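Local coordinates for protein alkylhalidase CmlS (Streptomyces venezuelae, PDB 3I3L) that is a flavin-dependent halogenase of chloramphenicol biosynthesis that carries FAD covalently bound through an aspartate and probably acts as an oxidoreductase, at residues Thr320-Gln326 and Tyr370-Leu374; Ser376-Phe380 and Ala432-Ile436; Gly78-Lys82 and Leu133-Glu137. All coordinates share one frame; numbering follows the deposited sequence.

Overall arrangement
Contact 3 comes first along the chain, then contact 1, then contact 2. Contacts 1 and 2 share the long helix 352-382 and touch each other, with centres about 12 Å apart. There F324 and F373 of contact 1 meet F377 and M435 of contact 2, and D321 is probably hydrogen-bonded to Y378. The helix thus connects the loop beside the flavin with helix 430-439. Contact 3 pairs helices 80-86 and 127-140 in the FAD-binding part. It stands apart: its centre is about 27 Å from that of contact 1 and about 36 Å from that of contact 2, across the centre of the chain from the latter.

Contact 1: residues Thr320-Gln326 and Tyr370-Leu374; sequences TDPLFSQ and YHQFL. With FAD (flavin-adenine dinucleotide), chain B.
Y370 reaches from helix 352-382 into the loop 320-326, beside the flavin. CG stands anti to the backbone N (chi1 178°), and the ring points into the loop. CD2 meets CB and CG2 of T320. Across the ring, on the same side of its plane, CE1 lies 3.4 Å from CG of Q326, whose amide plane is parallel to the ring. CE2 and CZ come to O of D321. OH is gripped twice: it donates to O of D321 at 2.5 Å, nearly in line with the carbonyl, and accepts from N of F324 at 3.1 Å.

The F324 ring meets Y370 rim to rim. One face of F324 receives the edge of F373, in an offset edge-to-face pair, centroids 5.5 Å apart. L374 CD1 touches L323 CD2 at 3.7 Å. D321 OD1 closes an Asx turn with N of L323; OD2 accepts from ND2 of N205 and is probably hydrogen-bonded to OH of Y378. On the flavin side, P322 packs on the ring system and S325 OG makes a weak hydrogen bond to O4 of FAD. The buried loop lies between the flavin and helix 352-382, just before helix 327-347, with W235 of strand 234-240 against D321 and L323.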
loop_
_atom_site.group_PDB
_atom_site.type_symbol
_atom_site.label_atom_id
_atom_site.label_comp_id
_atom_site.label_asym_id
_atom_site.label_seq_id
_atom_site.Cartn_x
_atom_site.Cartn_y
_atom_site.Cartn_z
ATOM N N THR A 320 -6.095 1.013 -5.557
ATOM C CA THR A 320 -4.807 0.765 -6.157
ATOM C C THR A 320 -4.939 -0.594 -6.807
ATOM O O THR A 320 -5.525 -1.496 -6.211
ATOM C CB THR A 320 -3.662 0.702 -5.046
ATOM O OG1 THR A 320 -4.138 -0.098 -3.927
ATOM C CG2 THR A 320 -3.305 2.062 -4.520
ATOM N N ASP A 321 -4.438 -0.712 -8.044
ATOM C CA ASP A 321 -4.267 -1.991 -8.754
ATOM C C ASP A 321 -3.663 -3.000 -7.812
ATOM O O ASP A 321 -2.586 -2.768 -7.249
ATOM C CB ASP A 321 -3.272 -1.743 -9.907
ATOM C CG ASP A 321 -3.045 -2.978 -10.764
ATOM O OD1 ASP A 321 -2.880 -4.089 -10.193
ATOM O OD2 ASP A 321 -3.026 -2.835 -12.021
ATOM N N PRO A 322 -4.370 -4.108 -7.590
ATOM C CA PRO A 322 -4.053 -5.078 -6.544
ATOM C C PRO A 322 -2.817 -5.972 -6.814
ATOM O O PRO A 322 -2.619 -6.982 -6.109
ATOM C CB PRO A 322 -5.318 -5.956 -6.499
ATOM C CG PRO A 322 -5.847 -5.889 -7.966
ATOM C CD PRO A 322 -5.646 -4.406 -8.267
ATOM N N LEU A 323 -2.020 -5.641 -7.816
ATOM C CA LEU A 323 -0.823 -6.408 -8.153
ATOM C C LEU A 323 0.078 -6.672 -6.948
ATOM O O LEU A 323 0.561 -7.774 -6.775
ATOM C CB LEU A 323 -0.008 -5.659 -9.197
ATOM C CG LEU A 323 1.248 -6.311 -9.737
ATOM C CD1 LEU A 323 0.954 -7.740 -10.319
ATOM C CD2 LEU A 323 1.905 -5.405 -10.774
ATOM N N PHE A 324 0.300 -5.642 -6.140
ATOM C CA PHE A 324 1.092 -5.767 -4.906
ATOM C C PHE A 324 0.262 -5.892 -3.635
ATOM O O PHE A 324 0.757 -5.686 -2.552
ATOM C CB PHE A 324 2.114 -4.636 -4.815
ATOM C CG PHE A 324 3.079 -4.625 -6.001
ATOM C CD1 PHE A 324 4.099 -5.571 -6.097
ATOM C CD2 PHE A 324 2.920 -3.706 -7.037
ATOM C CE1 PHE A 324 5.003 -5.595 -7.207
ATOM C CE2 PHE A 324 3.805 -3.689 -8.127
ATOM C CZ PHE A 324 4.830 -4.655 -8.230
ATOM N N SER A 325 -1.004 -6.253 -3.758
ATOM C CA SER A 325 -1.813 -6.563 -2.557
ATOM C C SER A 325 -1.757 -5.472 -1.477
ATOM O O SER A 325 -1.559 -5.769 -0.319
ATOM C CB SER A 325 -1.296 -7.901 -1.947
ATOM O OG SER A 325 -1.549 -8.997 -2.822
ATOM N N GLN A 326 -1.876 -4.209 -1.870
ATOM C CA GLN A 326 -1.761 -3.095 -0.993
ATOM C C GLN A 326 -3.111 -2.659 -0.375
ATOM O O GLN A 326 -3.170 -1.725 0.457
ATOM C CB GLN A 326 -1.195 -1.894 -1.764
ATOM C CG GLN A 326 0.195 -2.125 -2.356
ATOM C CD GLN A 326 1.334 -1.707 -1.414
ATOM O OE1 GLN A 326 2.101 -2.566 -0.950
ATOM N NE2 GLN A 326 1.450 -0.404 -1.141
ATOM N N TYR A 370 2.775 4.504 -5.415
ATOM C CA TYR A 370 2.448 3.174 -5.789
ATOM C C TYR A 370 2.151 3.138 -7.317
ATOM O O TYR A 370 2.508 2.160 -8.016
ATOM C CB TYR A 370 1.225 2.670 -5.023
ATOM C CG TYR A 370 0.856 1.314 -5.441
ATOM C CD1 TYR A 370 1.620 0.200 -5.008
ATOM C CD2 TYR A 370 -0.226 1.083 -6.322
ATOM C CE1 TYR A 370 1.305 -1.098 -5.440
ATOM C CE2 TYR A 370 -0.554 -0.230 -6.770
ATOM C CZ TYR A 370 0.211 -1.311 -6.317
ATOM O OH TYR A 370 -0.104 -2.630 -6.681
ATOM N N HIS A 371 1.507 4.193 -7.806
ATOM C CA HIS A 371 1.099 4.303 -9.226
ATOM C C HIS A 371 2.339 4.404 -10.111
ATOM O O HIS A 371 2.416 3.717 -11.097
ATOM C CB HIS A 371 0.252 5.577 -9.352
ATOM C CG HIS A 371 -0.374 5.816 -10.695
ATOM N ND1 HIS A 371 0.330 6.292 -11.788
ATOM C CD2 HIS A 371 -1.668 5.745 -11.093
ATOM C CE1 HIS A 371 -0.495 6.466 -12.809
ATOM N NE2 HIS A 371 -1.716 6.145 -12.412
ATOM N N GLN A 372 3.272 5.294 -9.777
ATOM C CA GLN A 372 4.539 5.452 -10.519
ATOM C C GLN A 372 5.314 4.140 -10.595
ATOM O O GLN A 372 5.915 3.799 -11.598
ATOM C CB GLN A 372 5.433 6.516 -9.853
ATOM C CG GLN A 372 6.857 5.947 -9.470
ATOM C CD GLN A 372 7.522 6.561 -8.163
ATOM O OE1 GLN A 372 7.703 5.852 -7.149
ATOM N NE2 GLN A 372 7.863 7.857 -8.202
ATOM N N PHE A 373 5.276 3.396 -9.517
ATOM C CA PHE A 373 6.020 2.182 -9.385
ATOM C C PHE A 373 5.395 1.144 -10.271
ATOM O O PHE A 373 6.069 0.494 -11.071
ATOM C CB PHE A 373 5.906 1.771 -7.939
ATOM C CG PHE A 373 6.719 0.595 -7.555
ATOM C CD1 PHE A 373 6.122 -0.634 -7.417
ATOM C CD2 PHE A 373 8.089 0.744 -7.232
ATOM C CE1 PHE A 373 6.915 -1.758 -7.007
ATOM C CE2 PHE A 373 8.865 -0.334 -6.798
ATOM C CZ PHE A 373 8.300 -1.583 -6.692
ATOM N N LEU A 374 4.083 0.999 -10.131
ATOM C CA LEU A 374 3.285 0.169 -10.980
ATOM C C LEU A 374 3.569 0.365 -12.483
ATOM O O LEU A 374 3.635 -0.597 -13.238
ATOM C CB LEU A 374 1.840 0.523 -10.731
ATOM C CG LEU A 374 0.841 -0.540 -11.113
ATOM C CD1 LEU A 374 1.208 -1.800 -10.415
ATOM C CD2 LEU A 374 -0.522 -0.008 -10.586
HETATM P PA FAD B . -14.451 -2.865 1.876
HETATM O O1A FAD B . -15.208 -2.815 0.569
HETATM O O2A FAD B . -13.665 -4.101 2.143
HETATM O O5B FAD B . -15.524 -2.629 3.084
HETATM C C5B FAD B . -16.502 -1.614 2.985
HETATM C C4B FAD B . -17.806 -2.001 3.719
HETATM O O4B FAD B . -18.697 -0.864 3.649
HETATM C C3B FAD B . -18.528 -3.159 3.072
HETATM O O3B FAD B . -18.656 -4.204 3.986
HETATM C C2B FAD B . -19.909 -2.601 2.695
HETATM O O2B FAD B . -20.924 -3.493 3.035
HETATM C C1B FAD B . -20.021 -1.327 3.517
HETATM N N9A FAD B . -20.814 -0.238 2.978
HETATM C C8A FAD B . -20.791 0.259 1.708
HETATM N N7A FAD B . -21.655 1.295 1.634
HETATM C C5A FAD B . -22.298 1.418 2.818
HETATM C C6A FAD B . -23.275 2.291 3.260
HETATM N N6A FAD B . -23.756 3.233 2.468
HETATM N N1A FAD B . -23.686 2.188 4.561
HETATM C C2A FAD B . -23.188 1.226 5.405
HETATM N N3A FAD B . -22.218 0.383 4.957
HETATM C C4A FAD B . -21.774 0.474 3.683
HETATM N N1 FAD B . -6.434 -6.127 -1.198
HETATM C C2 FAD B . -5.412 -6.776 -0.525
HETATM O O2 FAD B . -4.979 -6.249 0.491
HETATM N N3 FAD B . -4.886 -7.952 -0.988
HETATM C C4 FAD B . -5.361 -8.526 -2.138
HETATM O O4 FAD B . -4.868 -9.632 -2.532
HETATM C C4X FAD B . -6.369 -7.865 -2.843
HETATM N N5 FAD B . -6.879 -8.419 -3.985
HETATM C C5X FAD B . -7.943 -7.814 -4.614
HETATM C C6 FAD B . -8.465 -8.367 -5.792
HETATM C C7 FAD B . -9.475 -7.716 -6.459
HETATM C C7M FAD B . -10.072 -8.295 -7.719
HETATM C C8 FAD B . -9.989 -6.546 -5.909
HETATM C C8M FAD B . -11.141 -5.867 -6.535
HETATM C C9 FAD B . -9.452 -5.957 -4.759
HETATM C C9A FAD B . -8.419 -6.629 -4.123
HETATM N N10 FAD B . -7.946 -6.077 -2.968
HETATM C C10 FAD B . -6.899 -6.652 -2.353
HETATM C "C1'" FAD B . -8.468 -4.724 -2.621
HETATM C "C2'" FAD B . -9.074 -4.742 -1.238
HETATM O "O2'" FAD B . -9.957 -5.788 -1.178
HETATM C "C3'" FAD B . -9.724 -3.457 -0.799
HETATM O "O3'" FAD B . -8.764 -2.422 -0.810
HETATM C "C4'" FAD B . -10.268 -3.583 0.663
HETATM O "O4'" FAD B . -11.355 -4.464 0.739
HETATM C "C5'" FAD B . -10.772 -2.226 1.137
HETATM O "O5'" FAD B . -11.195 -2.300 2.468
HETATM P P FAD B . -12.296 -1.249 2.890
HETATM O O1P FAD B . -11.902 0.122 2.387
HETATM O O2P FAD B . -12.617 -1.418 4.371
HETATM O O3P FAD B . -13.580 -1.559 1.956
#

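Contact 2: residues Ser376-Phe380 and Ala432-Ile436; sequences SFYTF and ASTMI
F377 and F380 both set CG anti to the carbonyl carbon (chi1 -78° and -62°), and their rings reach from helix 352-382 to A432 and I436 on helix 430-439. This is an apolar helix-helix packing. The short helical segments run at 65° to each other, and their axes come within 10.5 Å. The two rings fill much of that separation.

A432 is where the backbones come nearest. Its small CB is met by three side chains of the other helix. CE1 of F377 lies 3.2 Å from it, a close approach. CE2 of F380 comes to the same methyl, which lies at the edge of the F380 ring, near its plane. CB of S376 touches it too.

One turn further on, I436 extends its chain between the two aromatic residues. CG1 is 3.6 Å from CE2 of F377, and the two side chains run past each other in opposite directions. CD1 goes on to CD2 of F380 at 3.5 Å. F380 also rests against the backbone of S433, with its CE2 near the S433 N.

M435 meets F377 at about a right angle. The end of its side chain is bent, and CE lies 3.7 Å from CZ of F377.

The surroundings complete this core. F377 also packs against F324 and F373, so the interface continues the aromatic cluster beside the flavin loop. The ring of W409 lies nearly parallel to that of F380, and W105 of strand 105-108 touches M435 and I436. Within helix 352-382, the carbonyl O of S376 accepts from N of F380 and stands 3.4 Å above the plane of the F380 ring, toward its rim.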
loop_
_atom_site.group_PDB
_atom_site.type_symbol
_atom_site.label_atom_id
_atom_site.label_comp_id
_atom_site.label_asym_id
_atom_site.label_seq_id
_atom_site.Cartn_x
_atom_site.Cartn_y
_atom_site.Cartn_z
ATOM N N SER A 376 6.277 1.296 -13.930
ATOM C CA SER A 376 7.529 0.577 -14.180
ATOM C C SER A 376 7.312 -0.913 -14.380
ATOM O O SER A 376 7.679 -1.456 -15.410
ATOM C CB SER A 376 8.491 0.802 -13.018
ATOM O OG SER A 376 8.975 2.111 -13.104
ATOM N N PHE A 377 6.691 -1.578 -13.415
ATOM C CA PHE A 377 6.420 -3.004 -13.566
ATOM C C PHE A 377 5.646 -3.358 -14.820
ATOM O O PHE A 377 6.050 -4.274 -15.536
ATOM C CB PHE A 377 5.781 -3.649 -12.340
ATOM C CG PHE A 377 6.749 -3.925 -11.272
ATOM C CD1 PHE A 377 7.105 -2.934 -10.353
ATOM C CD2 PHE A 377 7.336 -5.175 -11.178
ATOM C CE1 PHE A 377 8.044 -3.196 -9.344
ATOM C CE2 PHE A 377 8.258 -5.440 -10.182
ATOM C CZ PHE A 377 8.613 -4.436 -9.262
ATOM N N TYR A 378 4.550 -2.643 -15.105
ATOM C CA TYR A 378 3.812 -2.953 -16.328
ATOM C C TYR A 378 4.725 -2.769 -17.586
ATOM O O TYR A 378 4.723 -3.590 -18.481
ATOM C CB TYR A 378 2.524 -2.155 -16.455
ATOM C CG TYR A 378 1.399 -2.704 -15.638
ATOM C CD1 TYR A 378 1.063 -4.027 -15.699
ATOM C CD2 TYR A 378 0.667 -1.904 -14.783
ATOM C CE1 TYR A 378 0.015 -4.550 -14.966
ATOM C CE2 TYR A 378 -0.413 -2.443 -14.020
ATOM C CZ TYR A 378 -0.693 -3.759 -14.119
ATOM O OH TYR A 378 -1.739 -4.339 -13.383
ATOM N N THR A 379 5.488 -1.668 -17.638
ATOM C CA THR A 379 6.401 -1.454 -18.746
ATOM C C THR A 379 7.405 -2.622 -18.960
ATOM O O THR A 379 7.679 -2.988 -20.105
ATOM C CB THR A 379 7.126 -0.108 -18.611
ATOM O OG1 THR A 379 6.121 0.888 -18.481
ATOM C CG2 THR A 379 7.968 0.205 -19.873
ATOM N N PHE A 380 7.928 -3.198 -17.878
ATOM C CA PHE A 380 8.885 -4.315 -17.998
ATOM C C PHE A 380 8.249 -5.520 -18.605
ATOM O O PHE A 380 8.871 -6.202 -19.450
ATOM C CB PHE A 380 9.487 -4.742 -16.639
ATOM C CG PHE A 380 10.278 -3.667 -15.987
ATOM C CD1 PHE A 380 10.979 -2.738 -16.769
ATOM C CD2 PHE A 380 10.332 -3.560 -14.597
ATOM C CE1 PHE A 380 11.708 -1.712 -16.165
ATOM C CE2 PHE A 380 11.088 -2.547 -13.987
ATOM C CZ PHE A 380 11.767 -1.626 -14.769
ATOM N N ALA A 432 12.310 -0.404 -9.427
ATOM C CA ALA A 432 11.606 -1.628 -9.681
ATOM C C ALA A 432 12.544 -2.595 -10.298
ATOM O O ALA A 432 12.433 -3.833 -10.121
ATOM C CB ALA A 432 10.442 -1.400 -10.599
ATOM N N SER A 433 13.442 -2.032 -11.087
ATOM C CA SER A 433 14.496 -2.800 -11.707
ATOM C C SER A 433 15.349 -3.451 -10.598
ATOM O O SER A 433 15.811 -4.589 -10.708
ATOM C CB SER A 433 15.327 -1.862 -12.572
ATOM O OG SER A 433 15.860 -2.598 -13.621
ATOM N N THR A 434 15.480 -2.718 -9.505
ATOM C CA THR A 434 16.252 -3.138 -8.395
ATOM C C THR A 434 15.600 -4.330 -7.730
ATOM O O THR A 434 16.256 -5.365 -7.579
ATOM C CB THR A 434 16.493 -1.984 -7.419
ATOM O OG1 THR A 434 17.367 -1.026 -8.046
ATOM C CG2 THR A 434 17.167 -2.483 -6.151
ATOM N N MET A 435 14.320 -4.181 -7.362
ATOM C CA MET A 435 13.558 -5.216 -6.719
ATOM C C MET A 435 13.625 -6.520 -7.495
ATOM O O MET A 435 13.880 -7.535 -6.908
ATOM C CB MET A 435 12.101 -4.805 -6.518
ATOM C CG MET A 435 11.853 -3.903 -5.293
ATOM S SD MET A 435 10.056 -3.735 -4.848
ATOM C CE MET A 435 9.396 -5.091 -5.744
ATOM N N ILE A 436 13.429 -6.455 -8.812
ATOM C CA ILE A 436 13.361 -7.621 -9.665
ATOM C C ILE A 436 14.686 -8.351 -9.660
ATOM O O ILE A 436 14.709 -9.574 -9.518
ATOM C CB ILE A 436 12.917 -7.287 -11.125
ATOM C CG1 ILE A 436 11.447 -6.801 -11.172
ATOM C CG2 ILE A 436 13.125 -8.488 -12.096
ATOM C CD1 ILE A 436 10.938 -6.371 -12.604
#

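Contact 3: residues Gly78-Lys82 and Leu133-Glu137; sequences GLQEK and LLLDE
Just past the Schellman motif at G78 that ends helix 68-76, L79 and K82 pack on L133 and E137 of helix 127-140, in the FAD-binding part. K82 lies on helix 80-86, which the chain enters here. G78 has positive phi (95°), an angle at which a side chain would press on the preceding carbonyl.

The side chains of L79 and E137 lie alongside, pointing opposite ways. CD2 of L79 lies 3.3 Å from CG of E137, against the aliphatic part of the acid. Looser contacts join L79 to L133 and L134. L40 of helix 33-44 and L74 of helix 68-76 also cover L79.

K82 stretches along L133, and a bend at chi3 (97°) lays CE and NZ on CD2 of L133. The CE to CD2 distance of 3.4 Å is tight. CD of K82 is 3.2 Å from OE1 of E137, while NZ makes a long salt bridge to the same oxygen at 3.9 Å. A methionine in place of K82 would probably leave OE1 of E137 without this charged mate.

E137 has a firmer partner in R141, which forms a salt bridge with OE2. A water also bridges the segments, donating to OE2 of E137 at 3.1 Å and to O of G78 at 3.1 Å.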
loop_
_atom_site.group_PDB
_atom_site.type_symbol
_atom_site.label_atom_id
_atom_site.label_comp_id
_atom_site.label_asym_id
_atom_site.label_seq_id
_atom_site.Cartn_x
_atom_site.Cartn_y
_atom_site.Cartn_z
ATOM N N GLY A 78 -4.063 -5.109 19.711
ATOM C CA GLY A 78 -4.389 -6.165 20.692
ATOM C C GLY A 78 -5.025 -7.415 20.146
ATOM O O GLY A 78 -5.550 -8.245 20.887
ATOM N N LEU A 79 -4.920 -7.615 18.853
ATOM C CA LEU A 79 -5.608 -8.723 18.254
ATOM C C LEU A 79 -4.777 -10.005 18.055
ATOM O O LEU A 79 -5.262 -11.001 17.484
ATOM C CB LEU A 79 -6.215 -8.230 16.956
ATOM C CG LEU A 79 -7.402 -7.317 17.307
ATOM C CD1 LEU A 79 -7.444 -6.185 16.352
ATOM C CD2 LEU A 79 -8.616 -8.083 17.240
ATOM N N GLN A 80 -3.533 -9.964 18.506
ATOM C CA GLN A 80 -2.577 -11.071 18.231
ATOM C C GLN A 80 -3.074 -12.481 18.584
ATOM O O GLN A 80 -2.897 -13.425 17.807
ATOM C CB GLN A 80 -1.244 -10.847 18.899
ATOM C CG GLN A 80 -0.203 -11.599 18.209
ATOM C CD GLN A 80 -0.156 -11.246 16.726
ATOM O OE1 GLN A 80 0.140 -10.096 16.344
ATOM N NE2 GLN A 80 -0.421 -12.244 15.878
ATOM N N GLU A 81 -3.659 -12.622 19.763
ATOM C CA GLU A 81 -4.114 -13.925 20.222
ATOM C C GLU A 81 -5.294 -14.394 19.387
ATOM O O GLU A 81 -5.283 -15.519 18.931
ATOM C CB GLU A 81 -4.536 -13.843 21.687
ATOM C CG GLU A 81 -3.383 -13.659 22.644
ATOM C CD GLU A 81 -3.738 -14.211 24.004
ATOM O OE1 GLU A 81 -4.553 -13.552 24.713
ATOM O OE2 GLU A 81 -3.221 -15.316 24.342
ATOM N N LYS A 82 -6.309 -13.537 19.181
ATOM C CA LYS A 82 -7.433 -13.902 18.326
ATOM C C LYS A 82 -6.955 -14.312 16.926
ATOM O O LYS A 82 -7.440 -15.297 16.347
ATOM C CB LYS A 82 -8.515 -12.811 18.284
ATOM C CG LYS A 82 -9.602 -12.955 19.426
ATOM C CD LYS A 82 -10.788 -11.990 19.287
ATOM C CE LYS A 82 -12.062 -12.638 18.573
ATOM N NZ LYS A 82 -13.071 -11.646 17.849
ATOM N N LEU A 133 -14.169 -11.020 12.187
ATOM C CA LEU A 133 -13.350 -11.131 13.385
ATOM C C LEU A 133 -13.001 -9.726 13.940
ATOM O O LEU A 133 -13.116 -9.487 15.118
ATOM C CB LEU A 133 -12.083 -11.938 13.058
ATOM C CG LEU A 133 -10.952 -12.354 14.014
ATOM C CD1 LEU A 133 -10.086 -11.210 14.423
ATOM C CD2 LEU A 133 -11.482 -13.076 15.245
ATOM N N LEU A 134 -12.607 -8.808 13.065
ATOM C CA LEU A 134 -12.370 -7.428 13.422
ATOM C C LEU A 134 -13.600 -6.742 13.961
ATOM O O LEU A 134 -13.533 -5.994 14.964
ATOM C CB LEU A 134 -11.902 -6.642 12.209
ATOM C CG LEU A 134 -10.598 -7.056 11.530
ATOM C CD1 LEU A 134 -10.125 -5.930 10.545
ATOM C CD2 LEU A 134 -9.502 -7.316 12.543
ATOM N N LEU A 135 -14.723 -6.973 13.312
ATOM C CA LEU A 135 -15.924 -6.279 13.689
ATOM C C LEU A 135 -16.441 -6.755 15.070
ATOM O O LEU A 135 -16.890 -5.956 15.871
ATOM C CB LEU A 135 -17.005 -6.421 12.590
ATOM C CG LEU A 135 -18.146 -5.390 12.714
ATOM C CD1 LEU A 135 -17.563 -3.914 12.763
ATOM C CD2 LEU A 135 -19.153 -5.546 11.584
ATOM N N ASP A 136 -16.393 -8.062 15.304
ATOM C CA ASP A 136 -16.751 -8.670 16.578
ATOM C C ASP A 136 -15.793 -8.226 17.655
ATOM O O ASP A 136 -16.183 -7.985 18.770
ATOM C CB ASP A 136 -16.727 -10.204 16.445
ATOM C CG ASP A 136 -17.895 -10.728 15.664
ATOM O OD1 ASP A 136 -18.779 -9.940 15.292
ATOM O OD2 ASP A 136 -17.937 -11.951 15.383
ATOM N N GLU A 137 -14.510 -8.120 17.329
ATOM C CA GLU A 137 -13.615 -7.499 18.288
ATOM C C GLU A 137 -14.096 -6.095 18.681
ATOM O O GLU A 137 -14.157 -5.780 19.880
ATOM C CB GLU A 137 -12.164 -7.519 17.809
ATOM C CG GLU A 137 -11.245 -6.928 18.803
ATOM C CD GLU A 137 -11.209 -7.723 20.092
ATOM O OE1 GLU A 137 -11.339 -8.965 20.004
ATOM O OE2 GLU A 137 -11.017 -7.094 21.173
HETATM O O HOH W 1 -8.277 -7.825 22.371
#